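Type I modular polyketide synthase (Streptomyces albus subsp. albus, PDB 6IYR) probably loads an acyl extender unit from its coenzyme A thioester onto the acyl carrier protein of module 8 in salinomycin assembly. Local coordinates at residues I41-S46 / A77-S82; G90-E95 / T102-L107; R207-A212 / W450-P455; V419-L424 / A439-H444. One frame throughout, in Å; residues are numbered along the deposited sequence.

Contacts 1 and 2 both build on one antiparallel sheet, where strands 41-47 and 88-94 are neighbours; their centres are 12 Å apart, and Trp43 N lies 2.9 Å from Val92 O in a probable hydrogen bond. Contact 4 is nested inside the long loop closed by contact 3, with 14 Å between centres, and Trp450 meets Trp442 edge-to-face between them. Helix 431-443 of contact 4 also reaches contact 2, its Trp442 CE3 3.5 Å from Val91 CG2. None of the four includes the GxSxG sequence around Ser220, probably the nucleophile elbow, but strand 419-421 of contact 4 shares a parallel sheet with strand 215-218, which leads into it.

Contact 1 (I41-S46 / A77-S82); sequences IPWTVS and AALTRS
Leu79, on the last turn of helix 72-79, lies across the backbone of strand 41-47 at Thr44, and these two residues bury most of the surface here. The carbonyl oxygen of Thr44 is cradled by the leucine side chain: it is 3.4 Å from Leu79 CB and 3.5 Å from Leu79 CD1, with CG and CD2 only slightly farther off. With chi1 at -70°, Leu79 CG is swung beside its own backbone N, and this, with an extended chi2 of 165°, brings CD1 past the oxygen to Trp43, where it stops 3.4 Å from Trp43 CB. The same methyl comes obliquely to the start of the indole, 3.7 Å from Trp43 CG. The indole itself is fixed elsewhere: its NE1 is hydrogen-bonded to Pro72 O, and its ring stacks with Phe100.

One residue on, where the chain leaves helical geometry, Thr80 meets Thr44 nearly at a right angle. Thr80 CG2 presses on Thr44 OG1 at 3.1 Å, a close fit, while Thr80 OG1 is turned back to its own helix in a weak bond to Ala76 O. Strand 41-47 is an outer strand of a three-stranded antiparallel sheet, and the sheet with its packed helices is consistent with the ketosynthase-to-acyltransferase linker of modular synthases. Thr44 CG2 meanwhile faces Trp450.

No hydrogen bond crosses between 41-46 and 77-82. The oxygens of Thr44 meet carbon rather than donors from the helix end, which implies that shape fitting, not polar pairing, holds this helix end against the strand.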
loop_
_atom_site.group_PDB
_atom_site.type_symbol
_atom_site.label_atom_id
_atom_site.label_comp_id
_atom_site.label_asym_id
_atom_site.label_seq_id
_atom_site.Cartn_x
_atom_site.Cartn_y
_atom_site.Cartn_z
ATOM N N ILE A 41 12.218 -19.436 -5.234
ATOM C CA ILE A 41 13.423 -18.770 -5.694
ATOM C C ILE A 41 13.196 -18.047 -7.036
ATOM O O ILE A 41 12.591 -18.591 -7.952
ATOM C CB ILE A 41 14.558 -19.795 -5.821
ATOM C CG1 ILE A 41 14.920 -20.332 -4.441
ATOM C CG2 ILE A 41 15.796 -19.178 -6.432
ATOM C CD1 ILE A 41 15.553 -21.706 -4.498
ATOM N N PRO A 42 13.679 -16.802 -7.145
ATOM C CA PRO A 42 13.467 -16.034 -8.355
ATOM C C PRO A 42 14.613 -16.237 -9.331
ATOM O O PRO A 42 15.770 -16.149 -8.929
ATOM C CB PRO A 42 13.474 -14.584 -7.847
ATOM C CG PRO A 42 14.378 -14.621 -6.672
ATOM C CD PRO A 42 14.114 -15.948 -6.026
ATOM N N TRP A 43 14.294 -16.460 -10.607
ATOM C CA TRP A 43 15.298 -16.347 -11.636
ATOM C C TRP A 43 14.896 -15.181 -12.474
ATOM O O TRP A 43 13.743 -15.116 -12.933
ATOM C CB TRP A 43 15.329 -17.597 -12.528
ATOM C CG TRP A 43 15.873 -18.840 -11.888
ATOM C CD1 TRP A 43 16.275 -19.008 -10.602
ATOM C CD2 TRP A 43 16.024 -20.123 -12.532
ATOM N NE1 TRP A 43 16.688 -20.329 -10.398
ATOM C CE2 TRP A 43 16.515 -21.025 -11.571
ATOM C CE3 TRP A 43 15.806 -20.578 -13.834
ATOM C CZ2 TRP A 43 16.779 -22.360 -11.875
ATOM C CZ3 TRP A 43 16.032 -21.921 -14.124
ATOM C CH2 TRP A 43 16.505 -22.791 -13.150
ATOM N N THR A 44 15.853 -14.297 -12.736
ATOM C CA THR A 44 15.592 -13.107 -13.500
ATOM C C THR A 44 16.248 -13.209 -14.865
ATOM O O THR A 44 17.298 -13.787 -15.017
ATOM C CB THR A 44 16.100 -11.839 -12.768
ATOM O OG1 THR A 44 17.503 -11.919 -12.555
ATOM C CG2 THR A 44 15.424 -11.716 -11.439
ATOM N N VAL A 45 15.579 -12.697 -15.870
ATOM C CA VAL A 45 16.188 -12.571 -17.152
ATOM C C VAL A 45 15.768 -11.235 -17.762
ATOM O O VAL A 45 14.739 -10.670 -17.370
ATOM C CB VAL A 45 15.747 -13.755 -18.027
ATOM C CG1 VAL A 45 14.264 -13.674 -18.326
ATOM C CG2 VAL A 45 16.565 -13.797 -19.302
ATOM N N SER A 46 16.586 -10.683 -18.661
ATOM C CA SER A 46 16.179 -9.497 -19.406
ATOM C C SER A 46 16.745 -9.483 -20.816
ATOM O O SER A 46 17.743 -10.117 -21.090
ATOM C CB SER A 46 16.658 -8.257 -18.680
ATOM O OG SER A 46 18.003 -8.419 -18.325
ATOM N N ALA A 77 21.716 -16.712 -8.541
ATOM C CA ALA A 77 22.980 -15.985 -8.365
ATOM C C ALA A 77 23.598 -15.640 -9.714
ATOM O O ALA A 77 23.923 -14.480 -10.013
ATOM C CB ALA A 77 23.951 -16.849 -7.550
ATOM N N ALA A 78 23.689 -16.655 -10.562
ATOM C CA ALA A 78 24.374 -16.529 -11.819
ATOM C C ALA A 78 23.648 -15.582 -12.741
ATOM O O ALA A 78 24.249 -14.993 -13.622
ATOM C CB ALA A 78 24.467 -17.889 -12.459
ATOM N N LEU A 79 22.337 -15.521 -12.610
ATOM C CA LEU A 79 21.551 -14.672 -13.483
ATOM C C LEU A 79 21.674 -13.193 -13.129
ATOM O O LEU A 79 21.579 -12.351 -13.998
ATOM C CB LEU A 79 20.088 -15.122 -13.511
ATOM C CG LEU A 79 19.762 -16.440 -14.209
ATOM C CD1 LEU A 79 18.375 -16.939 -13.864
ATOM C CD2 LEU A 79 19.930 -16.329 -15.710
ATOM N N THR A 80 21.886 -12.903 -11.851
ATOM C CA THR A 80 21.991 -11.524 -11.369
ATOM C C THR A 80 23.408 -11.017 -11.126
ATOM O O THR A 80 24.293 -11.216 -11.953
ATOM C CB THR A 80 21.115 -11.258 -10.123
ATOM O OG1 THR A 80 21.484 -12.143 -9.063
ATOM C CG2 THR A 80 19.661 -11.446 -10.444
ATOM N N ARG A 81 23.579 -10.357 -9.979
ATOM C CA ARG A 81 24.822 -9.726 -9.513
ATOM C C ARG A 81 25.311 -8.579 -10.400
ATOM O O ARG A 81 24.593 -7.598 -10.625
ATOM C CB ARG A 81 25.924 -10.781 -9.398
ATOM C CG ARG A 81 25.666 -11.832 -8.329
ATOM C CD ARG A 81 26.784 -12.853 -8.180
ATOM N NE ARG A 81 26.461 -13.878 -7.193
ATOM C CZ ARG A 81 27.209 -14.946 -6.955
ATOM N NH1 ARG A 81 28.335 -15.133 -7.631
ATOM N NH2 ARG A 81 26.837 -15.829 -6.038
ATOM N N SER A 82 26.530 -8.712 -10.903
ATOM C CA SER A 82 27.141 -7.667 -11.712
ATOM C C SER A 82 26.376 -7.316 -12.983
ATOM O O SER A 82 26.330 -6.145 -13.360
ATOM C CB SER A 82 28.567 -8.073 -12.085
ATOM O OG SER A 82 28.570 -9.209 -12.931
#

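Contact 2 (G90-E95 / T102-L107); sequences GVVLAE and TALDAL
A strand joined by a short turn to a helix that folds back over it makes this contact: Val92, mid-way along strand 88-94, packs into a buried patch made by Ala103, Leu104 and Leu107 of helix 97-108. The two segment axes run nearly antiparallel, at 156°, and come within 8.3 Å. Nearest to the strand is Ala103, whose CB sits 3.7 Å from Val92 CB; the small methyl lets helix and strand approach closely at this point.

Val92 CG1 does most of the reaching. It is placed beside its own backbone N by a chi1 of -60° and points between the helix residues, with Ala103 CB at 3.8 Å, Leu107 CD2 at 3.9 Å and Leu104 CD2 at 4.0 Å. Leu104 comes in from the flank, its branch nearly perpendicular to the valine, and its CD2 also touches Val92 CG2.

Strand 88-94 is the central one of a three-stranded antiparallel sheet, between 41-47 and 116-120, in a domain like the ketosynthase-to-acyltransferase linker of modular polyketide synthases. Helix 97-108 lies on one face of that sheet, beside helix 50-65, where Leu104 touches Leu60; Leu104 also meets Trp43 of strand 41-47, and Leu107 rests on Val116. Val91 and Leu93 are directed to the other face, toward helix 431-443.

Leu107 approaches obliquely with CG anti to the backbone N (chi1 -178°), extending its CD2 along the strand beyond Val92 until it is 4.6 Å from the CA of Gly90.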
loop_
_atom_site.group_PDB
_atom_site.type_symbol
_atom_site.label_atom_id
_atom_site.label_comp_id
_atom_site.label_asym_id
_atom_site.label_seq_id
_atom_site.Cartn_x
_atom_site.Cartn_y
_atom_site.Cartn_z
ATOM N N GLY A 90 11.804 -10.334 -17.237
ATOM C CA GLY A 90 10.989 -11.477 -16.865
ATOM C C GLY A 90 11.542 -12.113 -15.611
ATOM O O GLY A 90 12.739 -12.025 -15.329
ATOM N N VAL A 91 10.651 -12.662 -14.791
ATOM C CA VAL A 91 11.070 -13.365 -13.590
ATOM C C VAL A 91 10.254 -14.634 -13.509
ATOM O O VAL A 91 9.044 -14.620 -13.780
ATOM C CB VAL A 91 10.818 -12.547 -12.319
ATOM C CG1 VAL A 91 11.372 -13.285 -11.123
ATOM C CG2 VAL A 91 11.435 -11.165 -12.416
ATOM N N VAL A 92 10.896 -15.744 -13.143
ATOM C CA VAL A 92 10.118 -16.925 -12.776
ATOM C C VAL A 92 10.417 -17.311 -11.378
ATOM O O VAL A 92 11.520 -17.079 -10.893
ATOM C CB VAL A 92 10.377 -18.132 -13.708
ATOM C CG1 VAL A 92 10.016 -17.755 -15.140
ATOM C CG2 VAL A 92 11.827 -18.554 -13.631
ATOM N N LEU A 93 9.390 -17.760 -10.674
ATOM C CA LEU A 93 9.534 -18.125 -9.264
ATOM C C LEU A 93 9.176 -19.570 -9.197
ATOM O O LEU A 93 8.077 -19.926 -9.591
ATOM C CB LEU A 93 8.487 -17.425 -8.383
ATOM C CG LEU A 93 8.598 -15.993 -7.883
ATOM C CD1 LEU A 93 9.845 -15.313 -8.386
ATOM C CD2 LEU A 93 7.334 -15.228 -8.237
ATOM N N ALA A 94 9.990 -20.364 -8.532
ATOM C CA ALA A 94 9.616 -21.747 -8.334
ATOM C C ALA A 94 10.527 -22.317 -7.271
ATOM O O ALA A 94 11.540 -21.708 -6.910
ATOM C CB ALA A 94 9.739 -22.522 -9.649
ATOM N N GLU A 95 10.088 -23.440 -6.718
ATOM C CA GLU A 95 10.743 -24.120 -5.610
ATOM C C GLU A 95 11.646 -25.217 -6.084
ATOM O O GLU A 95 12.541 -25.594 -5.365
ATOM C CB GLU A 95 9.705 -24.763 -4.697
ATOM C CG GLU A 95 8.550 -23.850 -4.331
ATOM C CD GLU A 95 7.782 -24.326 -3.110
ATOM O OE1 GLU A 95 8.278 -25.239 -2.428
ATOM O OE2 GLU A 95 6.672 -23.805 -2.861
ATOM N N THR A 102 8.070 -25.465 -15.946
ATOM C CA THR A 102 6.729 -25.042 -16.252
ATOM C C THR A 102 6.661 -23.531 -16.428
ATOM O O THR A 102 6.006 -23.033 -17.339
ATOM C CB THR A 102 5.786 -25.458 -15.129
ATOM O OG1 THR A 102 5.887 -26.871 -14.950
ATOM C CG2 THR A 102 4.356 -25.053 -15.423
ATOM N N ALA A 103 7.343 -22.796 -15.558
ATOM C CA ALA A 103 7.276 -21.328 -15.616
ATOM C C ALA A 103 8.049 -20.778 -16.825
ATOM O O ALA A 103 7.520 -19.970 -17.578
ATOM C CB ALA A 103 7.823 -20.742 -14.326
ATOM N N LEU A 104 9.222 -21.335 -17.113
ATOM C CA LEU A 104 9.989 -20.867 -18.262
ATOM C C LEU A 104 9.343 -21.177 -19.614
ATOM O O LEU A 104 9.523 -20.458 -20.583
ATOM C CB LEU A 104 11.390 -21.433 -18.240
ATOM C CG LEU A 104 12.282 -20.884 -17.132
ATOM C CD1 LEU A 104 13.441 -21.824 -16.860
ATOM C CD2 LEU A 104 12.785 -19.503 -17.479
ATOM N N ASP A 105 8.663 -22.295 -19.711
ATOM C CA ASP A 105 8.047 -22.645 -20.964
ATOM C C ASP A 105 6.902 -21.665 -21.218
ATOM O O ASP A 105 6.695 -21.226 -22.354
ATOM C CB ASP A 105 7.524 -24.072 -20.910
ATOM C CG ASP A 105 8.596 -25.118 -21.297
ATOM O OD1 ASP A 105 9.712 -24.756 -21.730
ATOM O OD2 ASP A 105 8.288 -26.313 -21.213
ATOM N N ALA A 106 6.168 -21.325 -20.156
ATOM C CA ALA A 106 5.103 -20.324 -20.284
ATOM C C ALA A 106 5.670 -18.960 -20.663
ATOM O O ALA A 106 5.162 -18.294 -21.560
ATOM C CB ALA A 106 4.279 -20.244 -19.019
ATOM N N LEU A 107 6.748 -18.563 -20.006
ATOM C CA LEU A 107 7.387 -17.303 -20.323
ATOM C C LEU A 107 7.841 -17.291 -21.776
ATOM O O LEU A 107 7.678 -16.295 -22.491
ATOM C CB LEU A 107 8.554 -17.049 -19.355
ATOM C CG LEU A 107 9.310 -15.742 -19.501
ATOM C CD1 LEU A 107 8.380 -14.537 -19.333
ATOM C CD2 LEU A 107 10.422 -15.722 -18.468
#

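Contact 3 (R207-A212 / W450-P455); sequences RAAGVA and WDTVRP
Thr452 sets its branched side chain against Ala208 and Ala209, just where helix 188-208 is ended by a Schellman motif. In that motif Gly210 has a positive phi of 96°; its N bonds Arg207 O at 2.9 Å, and Val211 N returns to Trp206 O. There the chain leaves the helix, and the CA and CB of Ala209 face the threonine.

Only one side chain of segment 450-455 carries the contact, and its rotamer divides the work between two branches. A chi1 of 59° holds Thr452 OG1 between its own backbone N and carbonyl carbon, and from there it sits over Ala209, 3.2 Å from CA and 3.7 Å from CB. The hydroxyl's hydrogen-bond partner is Asp449 O, one turn back along its own chain, and no hydrogen bond crosses from OG1 to the alanine. A backbone hydrogen bond between Asp449, just before 450-455, and Ala209 fastens the helix end beside the threonine.

Residues 450-452 form a short 3-10 turn, with Val453 N bonded to Trp450 O, before the chain enters strand 453-454, which runs parallel to strand 36-37 near the N-terminus. This C-terminal run is consistent with the post-acyltransferase linker that wraps back over the domain. Trp450 turns the other way from Thr452, and its indole lies against Pro42.

The other branch of Thr452 goes to the helix end, where the methyl CG2 stops 3.3 Å from the carbonyl oxygen of Ala208.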
loop_
_atom_site.group_PDB
_atom_site.type_symbol
_atom_site.label_atom_id
_atom_site.label_comp_id
_atom_site.label_asym_id
_atom_site.label_seq_id
_atom_site.Cartn_x
_atom_site.Cartn_y
_atom_site.Cartn_z
ATOM N N ARG A 207 12.142 -1.569 1.644
ATOM C CA ARG A 207 13.396 -0.849 1.860
ATOM C C ARG A 207 14.594 -1.775 2.010
ATOM O O ARG A 207 15.601 -1.583 1.373
ATOM C CB ARG A 207 13.300 -0.001 3.125
ATOM C CG ARG A 207 13.266 1.495 2.909
ATOM C CD ARG A 207 13.654 2.241 4.184
ATOM N NE ARG A 207 14.353 1.369 5.132
ATOM C CZ ARG A 207 15.645 1.434 5.454
ATOM N NH1 ARG A 207 16.446 2.348 4.923
ATOM N NH2 ARG A 207 16.141 0.569 6.323
ATOM N N ALA A 208 14.457 -2.795 2.833
ATOM C CA ALA A 208 15.501 -3.822 3.002
ATOM C C ALA A 208 15.840 -4.540 1.682
ATOM O O ALA A 208 16.957 -5.030 1.490
ATOM C CB ALA A 208 15.061 -4.824 4.052
ATOM N N ALA A 209 14.875 -4.609 0.782
ATOM C CA ALA A 209 15.040 -5.284 -0.492
ATOM C C ALA A 209 15.593 -4.323 -1.526
ATOM O O ALA A 209 15.603 -4.588 -2.732
ATOM C CB ALA A 209 13.695 -5.808 -0.954
ATOM N N GLY A 210 16.020 -3.166 -1.066
ATOM C CA GLY A 210 16.715 -2.243 -1.931
ATOM C C GLY A 210 15.849 -1.174 -2.545
ATOM O O GLY A 210 16.315 -0.425 -3.388
ATOM N N VAL A 211 14.568 -1.123 -2.183
ATOM C CA VAL A 211 13.674 -0.159 -2.795
ATOM C C VAL A 211 13.459 1.001 -1.833
ATOM O O VAL A 211 12.624 0.934 -0.950
ATOM C CB VAL A 211 12.318 -0.785 -3.162
ATOM C CG1 VAL A 211 11.460 0.256 -3.863
ATOM C CG2 VAL A 211 12.539 -1.961 -4.073
ATOM N N ALA A 212 14.243 2.054 -1.995
ATOM C CA ALA A 212 14.162 3.194 -1.104
ATOM C C ALA A 212 13.106 4.173 -1.650
ATOM O O ALA A 212 12.994 4.383 -2.854
ATOM C CB ALA A 212 15.528 3.855 -0.991
ATOM N N TRP A 450 18.136 -8.377 -5.706
ATOM C CA TRP A 450 17.764 -9.786 -5.566
ATOM C C TRP A 450 18.589 -10.574 -4.571
ATOM O O TRP A 450 18.094 -11.548 -4.010
ATOM C CB TRP A 450 17.731 -10.453 -6.923
ATOM C CG TRP A 450 16.580 -9.930 -7.718
ATOM C CD1 TRP A 450 16.639 -9.115 -8.782
ATOM C CD2 TRP A 450 15.192 -10.190 -7.481
ATOM N NE1 TRP A 450 15.375 -8.832 -9.235
ATOM C CE2 TRP A 450 14.469 -9.515 -8.472
ATOM C CE3 TRP A 450 14.492 -10.939 -6.527
ATOM C CZ2 TRP A 450 13.071 -9.564 -8.546
ATOM C CZ3 TRP A 450 13.127 -11.035 -6.636
ATOM C CH2 TRP A 450 12.425 -10.325 -7.621
ATOM N N ASP A 451 19.779 -10.067 -4.243
ATOM C CA ASP A 451 20.591 -10.609 -3.157
ATOM C C ASP A 451 19.868 -10.639 -1.805
ATOM O O ASP A 451 20.221 -11.438 -0.931
ATOM C CB ASP A 451 21.895 -9.808 -3.023
ATOM C CG ASP A 451 22.848 -10.023 -4.212
ATOM O OD1 ASP A 451 22.693 -11.034 -4.921
ATOM O OD2 ASP A 451 23.740 -9.178 -4.447
ATOM N N THR A 452 18.850 -9.792 -1.621
ATOM C CA THR A 452 18.263 -9.642 -0.302
ATOM C C THR A 452 17.220 -10.710 -0.052
ATOM O O THR A 452 16.713 -10.849 1.060
ATOM C CB THR A 452 17.670 -8.222 -0.107
ATOM O OG1 THR A 452 16.667 -7.951 -1.103
ATOM C CG2 THR A 452 18.786 -7.191 -0.244
ATOM N N VAL A 453 16.892 -11.453 -1.103
ATOM C CA VAL A 453 15.954 -12.547 -1.004
ATOM C C VAL A 453 16.699 -13.869 -0.933
ATOM O O VAL A 453 17.299 -14.307 -1.897
ATOM C CB VAL A 453 15.055 -12.622 -2.241
ATOM C CG1 VAL A 453 14.255 -13.928 -2.214
ATOM C CG2 VAL A 453 14.167 -11.394 -2.303
ATOM N N ARG A 454 16.612 -14.535 0.200
ATOM C CA ARG A 454 17.467 -15.659 0.434
ATOM C C ARG A 454 16.690 -16.949 0.378
ATOM O O ARG A 454 15.518 -17.015 0.751
ATOM C CB ARG A 454 18.206 -15.519 1.759
ATOM C CG ARG A 454 19.349 -14.514 1.689
ATOM C CD ARG A 454 20.229 -14.575 2.934
ATOM N NE ARG A 454 20.838 -13.276 3.237
ATOM C CZ ARG A 454 21.260 -12.889 4.442
ATOM N NH1 ARG A 454 21.166 -13.701 5.491
ATOM N NH2 ARG A 454 21.783 -11.678 4.600
ATOM N N PRO A 455 17.317 -17.958 -0.211
ATOM C CA PRO A 455 16.876 -19.316 0.014
ATOM C C PRO A 455 16.726 -19.592 1.505
ATOM O O PRO A 455 15.826 -20.328 1.878
ATOM C CB PRO A 455 17.998 -20.153 -0.589
ATOM C CG PRO A 455 18.701 -19.244 -1.555
ATOM C CD PRO A 455 18.570 -17.876 -0.981
#

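Contact 4 (V419-L424 / A439-H444); sequences VTQGTL and AEAWTH
Val419 lays a methyl squarely on the imidazole of His444: CG1 stands 3.9 Å from the ring centroid and only 5° off its normal, a clear CH-pi contact. Its second methyl, CG2, reaches the near side of the same ring, 3.8 Å from His444 CD2. On the ring's other face Thr443 OG1 lies over the centre, so the imidazole is clasped between a methyl and a hydroxyl. That hydroxyl is held in turn by its own helix, giving a 2.8 Å bond to Glu440 O, with the donor tilted 35° from the carbonyl plane. A weak bond from His444 ND1 to Gly120 O adds a tie at the ring's rim.

Strand 419-421 is the outer strand of the parallel sheet at the centre of the acyltransferase fold, next to strand 393-396, and helix 431-443 follows it in the chain and packs beside it. From the face of the helix turned away from strand 419-421, Trp442 packs on Val91 of the antiparallel sheet.

The second closely packed point is buried. Gln421 has its CG in the crowded position between backbone N and carbonyl carbon, and beyond it the chain extends straight to the helix, where the amide carbon CD comes 4.1 Å from Ala441 CB. Trp206 touches both residues. The amide is probably turned over as modelled, so its polar partners remain doubtful.

Glu440 is partly exposed, and while its CB packs against the end of Gln421, its carboxylate is held more loosely. The carboxylate and amide planes are 23° apart, though the two side chains cross obliquely, and OE1 comes no closer to Gln421 than 4.0 Å, at CB.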
loop_
_atom_site.group_PDB
_atom_site.type_symbol
_atom_site.label_atom_id
_atom_site.label_comp_id
_atom_site.label_asym_id
_atom_site.label_seq_id
_atom_site.Cartn_x
_atom_site.Cartn_y
_atom_site.Cartn_z
ATOM N N VAL A 419 3.423 2.920 -13.439
ATOM C CA VAL A 419 2.726 1.734 -13.001
ATOM C C VAL A 419 2.363 1.781 -11.519
ATOM O O VAL A 419 2.978 2.488 -10.752
ATOM C CB VAL A 419 3.559 0.468 -13.273
ATOM C CG1 VAL A 419 3.792 0.298 -14.752
ATOM C CG2 VAL A 419 4.883 0.532 -12.548
ATOM N N THR A 420 1.337 1.032 -11.151
ATOM C CA THR A 420 0.886 0.925 -9.782
ATOM C C THR A 420 0.817 -0.512 -9.384
ATOM O O THR A 420 0.402 -1.342 -10.165
ATOM C CB THR A 420 -0.567 1.356 -9.591
ATOM O OG1 THR A 420 -0.999 2.161 -10.679
ATOM C CG2 THR A 420 -0.730 2.062 -8.295
ATOM N N GLN A 421 1.191 -0.792 -8.152
ATOM C CA GLN A 421 1.107 -2.125 -7.641
ATOM C C GLN A 421 0.998 -2.188 -6.131
ATOM O O GLN A 421 1.266 -1.240 -5.441
ATOM C CB GLN A 421 2.276 -2.949 -8.112
ATOM C CG GLN A 421 3.564 -2.648 -7.418
ATOM C CD GLN A 421 4.505 -3.790 -7.574
ATOM O OE1 GLN A 421 4.545 -4.671 -6.744
ATOM N NE2 GLN A 421 5.229 -3.806 -8.660
ATOM N N GLY A 422 0.539 -3.328 -5.655
ATOM C CA GLY A 422 0.406 -3.603 -4.250
ATOM C C GLY A 422 1.542 -4.433 -3.701
ATOM O O GLY A 422 2.567 -4.629 -4.326
ATOM N N THR A 423 1.337 -4.879 -2.481
ATOM C CA THR A 423 2.253 -5.742 -1.780
ATOM C C THR A 423 1.647 -7.113 -1.534
ATOM O O THR A 423 2.015 -8.081 -2.202
ATOM C CB THR A 423 2.761 -5.106 -0.480
ATOM O OG1 THR A 423 3.425 -3.892 -0.797
ATOM C CG2 THR A 423 3.769 -5.964 0.196
ATOM N N LEU A 424 0.729 -7.204 -0.580
ATOM C CA LEU A 424 0.059 -8.436 -0.309
ATOM C C LEU A 424 -1.355 -8.395 -0.803
ATOM O O LEU A 424 -1.870 -7.345 -1.205
ATOM C CB LEU A 424 0.098 -8.703 1.156
ATOM C CG LEU A 424 1.478 -8.669 1.826
ATOM C CD1 LEU A 424 1.264 -8.958 3.302
ATOM C CD2 LEU A 424 2.474 -9.696 1.288
ATOM N N ALA A 439 8.845 -8.943 -7.953
ATOM C CA ALA A 439 9.112 -9.258 -9.362
ATOM C C ALA A 439 8.442 -8.296 -10.302
ATOM O O ALA A 439 9.044 -7.864 -11.284
ATOM C CB ALA A 439 8.638 -10.670 -9.680
ATOM N N GLU A 440 7.151 -8.065 -10.102
ATOM C CA GLU A 440 6.432 -7.088 -10.921
ATOM C C GLU A 440 7.153 -5.769 -10.897
ATOM O O GLU A 440 7.291 -5.092 -11.919
ATOM C CB GLU A 440 5.034 -6.821 -10.400
ATOM C CG GLU A 440 4.093 -7.982 -10.527
ATOM C CD GLU A 440 2.873 -7.793 -9.664
ATOM O OE1 GLU A 440 2.358 -6.645 -9.624
ATOM O OE2 GLU A 440 2.484 -8.776 -8.998
ATOM N N ALA A 441 7.504 -5.351 -9.704
ATOM C CA ALA A 441 8.187 -4.064 -9.575
ATOM C C ALA A 441 9.456 -4.070 -10.408
ATOM O O ALA A 441 9.708 -3.162 -11.195
ATOM C CB ALA A 441 8.537 -3.799 -8.137
ATOM N N TRP A 442 10.303 -5.051 -10.147
ATOM C CA TRP A 442 11.592 -5.156 -10.836
ATOM C C TRP A 442 11.421 -5.179 -12.355
ATOM O O TRP A 442 12.126 -4.471 -13.071
ATOM C CB TRP A 442 12.363 -6.381 -10.337
ATOM C CG TRP A 442 13.668 -6.530 -10.987
ATOM C CD1 TRP A 442 14.825 -5.928 -10.624
ATOM C CD2 TRP A 442 13.955 -7.277 -12.185
ATOM N NE1 TRP A 442 15.815 -6.231 -11.528
ATOM C CE2 TRP A 442 15.321 -7.102 -12.463
ATOM C CE3 TRP A 442 13.212 -8.156 -12.980
ATOM C CZ2 TRP A 442 15.965 -7.753 -13.518
ATOM C CZ3 TRP A 442 13.849 -8.799 -14.042
ATOM C CH2 TRP A 442 15.208 -8.583 -14.304
ATOM N N THR A 443 10.394 -5.852 -12.853
ATOM C CA THR A 443 10.212 -5.879 -14.287
ATOM C C THR A 443 9.901 -4.505 -14.821
ATOM O O THR A 443 10.076 -4.253 -16.008
ATOM C CB THR A 443 9.148 -6.897 -14.772
ATOM O OG1 THR A 443 7.842 -6.560 -14.295
ATOM C CG2 THR A 443 9.557 -8.340 -14.380
ATOM N N HIS A 444 9.437 -3.604 -13.954
ATOM C CA HIS A 444 9.069 -2.274 -14.420
ATOM C C HIS A 444 10.189 -1.285 -14.174
ATOM O O HIS A 444 10.068 -0.107 -14.514
ATOM C CB HIS A 444 7.793 -1.789 -13.726
ATOM C CG HIS A 444 6.569 -2.508 -14.168
ATOM N ND1 HIS A 444 6.359 -2.865 -15.484
ATOM C CD2 HIS A 444 5.573 -3.087 -13.459
ATOM C CE1 HIS A 444 5.235 -3.552 -15.578
ATOM N NE2 HIS A 444 4.706 -3.641 -14.372
#